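Local structure of N-acetylglucosamine-6-phosphate deacetylase (Thermotoga maritima, 1O12) at residues A[68-80]-A[101-113]. The protein probably catalyses the metal-dependent removal of the acetyl group from N-acetylglucosamine 6-phosphate. Residues are numbered along the deposited sequence; the frame is centred on the assembly and turned at random.
Sequences ADTMNCDFSEMEE and KMKEILRKARDYI
Two neighbouring helices on the outside of the amidohydrolase TIM barrel meet here, Phe75 of the first entering as a knob into the hole formed by Ile105, Lys108, Ala109 and Tyr112 of the second. Two of its ring atoms make the apolar contacts: CZ of Phe75 lies 3.7 Å from CB of Ala109, and CD1 of Phe75 meets CB of Tyr112 at 3.8 Å. The two aromatic side chains run past each other in opposite directions, their ring planes 56° apart. CB of Phe75 stands squarely over the Tyr112 ring, 3.6 Å from the centroid, a CH-pi contact. With CG anti to the backbone N (chi1 -178°), Tyr112 reaches along the first helix, and its OH donates to OE2 of Glu79 at 2.7 Å. That oxygen lies in the plane of the phenol ring but is itself approached from 37° above the carboxylate plane; Thr119 bonds it too, and Tyr83 takes OE1. A phenylalanine at Tyr112 would probably keep the packing on Phe75 but leave Glu79 without this donor. In the loop leading into the first helix, SG of Cys73 rests 3.6 Å from CD of Lys108 and SE of selenomethionine Met71 lies 3.8 Å from CD1 of Ile105. Inward, Phe75 touches Ala92 of strand 87-93 and Ala109 touches Val124 of strand 121-127, adjacent parallel strands, the layering of helices on strands that characterises a TIM barrel.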
# COMPACT_ATOMS: atom_id res chain seq x y z
N ALA A 68 -34.44 -1.01 -12.64
CA ALA A 68 -34.60 0.42 -12.32
C ALA A 68 -33.31 1.21 -12.46
O ALA A 68 -32.25 0.74 -12.04
CB ALA A 68 -35.13 0.55 -10.91
N ASP A 69 -33.37 2.40 -13.04
CA ASP A 69 -32.19 3.23 -13.21
C ASP A 69 -32.45 4.59 -12.58
O ASP A 69 -33.59 4.99 -12.37
CB ASP A 69 -31.86 3.55 -14.67
CG ASP A 69 -32.21 2.44 -15.62
OD1 ASP A 69 -31.25 1.85 -16.20
OD2 ASP A 69 -33.43 2.18 -15.82
N THR A 70 -31.36 5.30 -12.35
CA THR A 70 -31.41 6.63 -11.80
C THR A 70 -31.67 7.59 -12.98
O THR A 70 -32.24 8.68 -12.80
CB THR A 70 -30.06 6.94 -11.09
OG1 THR A 70 -29.97 6.12 -9.92
CG2 THR A 70 -29.94 8.41 -10.70
N MSE A 71 -31.28 7.18 -14.18
CA MSE A 71 -31.50 8.02 -15.35
C MSE A 71 -33.00 8.19 -15.67
O MSE A 71 -33.41 9.22 -16.20
CB MSE A 71 -30.74 7.48 -16.58
CG MSE A 71 -29.20 7.57 -16.47
SE MSE A 71 -28.43 9.25 -15.67
CE MSE A 71 -28.11 10.30 -17.28
N ASN A 72 -33.80 7.19 -15.31
CA ASN A 72 -35.25 7.25 -15.54
C ASN A 72 -35.99 7.57 -14.24
O ASN A 72 -37.21 7.63 -14.20
CB ASN A 72 -35.72 5.92 -16.15
CG ASN A 72 -35.10 5.66 -17.55
OD1 ASN A 72 -35.41 6.36 -18.53
ND2 ASN A 72 -34.21 4.66 -17.63
N CYS A 73 -35.22 7.79 -13.18
CA CYS A 73 -35.71 8.16 -11.87
C CYS A 73 -36.67 7.19 -11.25
O CYS A 73 -37.69 7.58 -10.69
CB CYS A 73 -36.37 9.53 -11.93
SG CYS A 73 -35.32 10.82 -12.66
N ASP A 74 -36.33 5.91 -11.34
CA ASP A 74 -37.15 4.86 -10.76
C ASP A 74 -36.79 4.69 -9.29
O ASP A 74 -36.39 3.62 -8.86
CB ASP A 74 -36.92 3.55 -11.50
CG ASP A 74 -37.06 3.71 -13.00
OD1 ASP A 74 -38.17 4.05 -13.46
OD2 ASP A 74 -36.06 3.50 -13.73
N PHE A 75 -36.91 5.77 -8.53
CA PHE A 75 -36.59 5.75 -7.11
C PHE A 75 -37.42 4.74 -6.33
O PHE A 75 -36.88 3.95 -5.54
CB PHE A 75 -36.77 7.15 -6.52
CG PHE A 75 -36.04 8.21 -7.28
CD1 PHE A 75 -36.72 9.35 -7.73
CD2 PHE A 75 -34.69 8.06 -7.59
CE1 PHE A 75 -36.06 10.32 -8.48
CE2 PHE A 75 -34.01 9.03 -8.35
CZ PHE A 75 -34.70 10.16 -8.80
N SER A 76 -38.73 4.75 -6.54
CA SER A 76 -39.61 3.83 -5.84
C SER A 76 -39.21 2.38 -6.05
O SER A 76 -39.27 1.58 -5.12
CB SER A 76 -41.04 4.00 -6.31
OG SER A 76 -41.89 3.23 -5.48
N GLU A 77 -38.83 2.04 -7.28
CA GLU A 77 -38.44 0.66 -7.54
C GLU A 77 -37.13 0.35 -6.84
O GLU A 77 -37.02 -0.67 -6.15
CB GLU A 77 -38.30 0.36 -9.04
CG GLU A 77 -39.61 0.32 -9.79
CD GLU A 77 -40.15 1.71 -10.04
OE1 GLU A 77 -41.33 1.83 -10.46
OE2 GLU A 77 -39.40 2.70 -9.84
N MSE A 78 -36.14 1.23 -7.01
CA MSE A 78 -34.85 1.03 -6.37
C MSE A 78 -35.01 0.87 -4.87
O MSE A 78 -34.51 -0.09 -4.28
CB MSE A 78 -33.93 2.20 -6.68
CG MSE A 78 -33.56 2.28 -8.15
SE MSE A 78 -32.43 3.78 -8.68
CE MSE A 78 -30.75 3.23 -7.85
N GLU A 79 -35.74 1.80 -4.24
CA GLU A 79 -35.92 1.76 -2.80
C GLU A 79 -36.46 0.43 -2.27
O GLU A 79 -35.89 -0.19 -1.38
CB GLU A 79 -36.85 2.87 -2.33
CG GLU A 79 -37.22 2.77 -0.85
CD GLU A 79 -37.94 4.02 -0.32
OE1 GLU A 79 -38.33 4.04 0.87
OE2 GLU A 79 -38.11 5.00 -1.09
N GLU A 80 -37.58 0.03 -2.85
CA GLU A 80 -38.27 -1.18 -2.49
C GLU A 80 -37.33 -2.40 -2.60
O GLU A 80 -37.30 -3.26 -1.70
CB GLU A 80 -39.51 -1.29 -3.39
CG GLU A 80 -40.49 -2.38 -3.01
CD GLU A 80 -40.63 -2.55 -1.49
OE1 GLU A 80 -40.80 -1.53 -0.76
OE2 GLU A 80 -40.57 -3.72 -1.03
N LYS A 101 -30.57 16.80 -18.13
CA LYS A 101 -30.92 15.56 -17.44
C LYS A 101 -30.68 15.74 -15.95
O LYS A 101 -31.52 15.37 -15.13
CB LYS A 101 -30.07 14.40 -17.95
CG LYS A 101 -30.49 13.90 -19.31
CD LYS A 101 -31.95 13.49 -19.30
CE LYS A 101 -32.25 12.51 -18.15
NZ LYS A 101 -31.35 11.33 -18.23
N MSE A 102 -29.53 16.30 -15.62
CA MSE A 102 -29.13 16.57 -14.26
C MSE A 102 -30.24 17.30 -13.49
O MSE A 102 -30.71 16.81 -12.46
CB MSE A 102 -27.87 17.42 -14.29
CG MSE A 102 -26.68 16.93 -13.49
SE MSE A 102 -25.00 17.62 -14.29
CE MSE A 102 -24.58 16.12 -15.51
N LYS A 103 -30.66 18.47 -13.99
CA LYS A 103 -31.70 19.27 -13.35
C LYS A 103 -32.97 18.46 -13.17
O LYS A 103 -33.63 18.57 -12.14
CB LYS A 103 -32.04 20.53 -14.16
CG LYS A 103 -30.88 21.53 -14.33
CD LYS A 103 -31.40 22.98 -14.23
CE LYS A 103 -32.58 23.25 -15.19
NZ LYS A 103 -33.47 24.42 -14.82
N GLU A 104 -33.30 17.64 -14.17
CA GLU A 104 -34.50 16.81 -14.12
C GLU A 104 -34.37 15.68 -13.09
O GLU A 104 -35.33 15.34 -12.41
CB GLU A 104 -34.81 16.21 -15.50
CG GLU A 104 -36.11 15.36 -15.55
CD GLU A 104 -35.89 13.96 -16.16
OE1 GLU A 104 -36.83 13.12 -16.12
OE2 GLU A 104 -34.79 13.70 -16.68
N ILE A 105 -33.18 15.10 -12.98
CA ILE A 105 -33.01 14.02 -12.01
C ILE A 105 -33.02 14.60 -10.59
O ILE A 105 -33.64 14.02 -9.69
CB ILE A 105 -31.73 13.24 -12.30
CG1 ILE A 105 -31.94 12.44 -13.59
CG2 ILE A 105 -31.40 12.30 -11.13
CD1 ILE A 105 -30.71 11.96 -14.25
N LEU A 106 -32.37 15.75 -10.40
CA LEU A 106 -32.37 16.38 -9.10
C LEU A 106 -33.81 16.81 -8.74
O LEU A 106 -34.24 16.68 -7.59
CB LEU A 106 -31.43 17.59 -9.10
CG LEU A 106 -29.94 17.24 -9.14
CD1 LEU A 106 -29.11 18.52 -9.26
CD2 LEU A 106 -29.53 16.45 -7.87
N ARG A 107 -34.56 17.26 -9.74
CA ARG A 107 -35.92 17.73 -9.52
C ARG A 107 -36.88 16.62 -9.12
O ARG A 107 -37.69 16.80 -8.20
CB ARG A 107 -36.42 18.45 -10.78
CG ARG A 107 -37.77 19.12 -10.67
CD ARG A 107 -38.07 19.93 -11.95
NE ARG A 107 -38.05 19.09 -13.16
CZ ARG A 107 -37.21 19.25 -14.19
NH1 ARG A 107 -36.29 20.22 -14.20
NH2 ARG A 107 -37.30 18.41 -15.23
N LYS A 108 -36.80 15.48 -9.78
CA LYS A 108 -37.67 14.37 -9.45
C LYS A 108 -37.31 13.69 -8.13
O LYS A 108 -38.18 13.14 -7.42
CB LYS A 108 -37.67 13.35 -10.57
CG LYS A 108 -38.35 13.82 -11.85
CD LYS A 108 -38.44 12.63 -12.81
CE LYS A 108 -39.03 12.99 -14.16
NZ LYS A 108 -39.43 11.75 -14.91
N ALA A 109 -36.03 13.71 -7.78
CA ALA A 109 -35.62 13.11 -6.53
C ALA A 109 -36.13 14.02 -5.40
O ALA A 109 -36.62 13.54 -4.36
CB ALA A 109 -34.08 12.98 -6.48
N ARG A 110 -36.03 15.34 -5.62
CA ARG A 110 -36.50 16.33 -4.66
C ARG A 110 -38.00 16.14 -4.42
O ARG A 110 -38.46 16.20 -3.28
CB ARG A 110 -36.25 17.76 -5.18
CG ARG A 110 -36.64 18.93 -4.21
CD ARG A 110 -36.97 20.22 -5.01
NE ARG A 110 -38.11 20.02 -5.92
CZ ARG A 110 -38.43 20.81 -6.94
NH1 ARG A 110 -37.71 21.88 -7.22
NH2 ARG A 110 -39.46 20.50 -7.72
N ASP A 111 -38.76 15.91 -5.49
CA ASP A 111 -40.20 15.72 -5.35
C ASP A 111 -40.49 14.38 -4.70
O ASP A 111 -41.45 14.22 -3.92
CB ASP A 111 -40.91 15.76 -6.72
CG ASP A 111 -40.84 17.11 -7.41
OD1 ASP A 111 -40.61 18.14 -6.74
OD2 ASP A 111 -41.03 17.13 -8.64
N TYR A 112 -39.66 13.39 -5.04
CA TYR A 112 -39.82 12.07 -4.48
C TYR A 112 -39.55 12.09 -2.98
O TYR A 112 -40.18 11.37 -2.22
CB TYR A 112 -38.86 11.10 -5.16
CG TYR A 112 -39.02 9.68 -4.66
CD1 TYR A 112 -40.01 8.86 -5.19
CD2 TYR A 112 -38.24 9.19 -3.61
CE1 TYR A 112 -40.21 7.59 -4.71
CE2 TYR A 112 -38.43 7.91 -3.12
CZ TYR A 112 -39.42 7.10 -3.67
OH TYR A 112 -39.63 5.79 -3.23
N ILE A 113 -38.62 12.93 -2.54
CA ILE A 113 -38.32 12.94 -1.11
C ILE A 113 -39.43 13.63 -0.31
O ILE A 113 -39.74 13.23 0.83
CB ILE A 113 -36.91 13.56 -0.86
CG1 ILE A 113 -35.87 12.59 -1.45
CG2 ILE A 113 -36.71 13.90 0.63
CD1 ILE A 113 -34.39 13.01 -1.29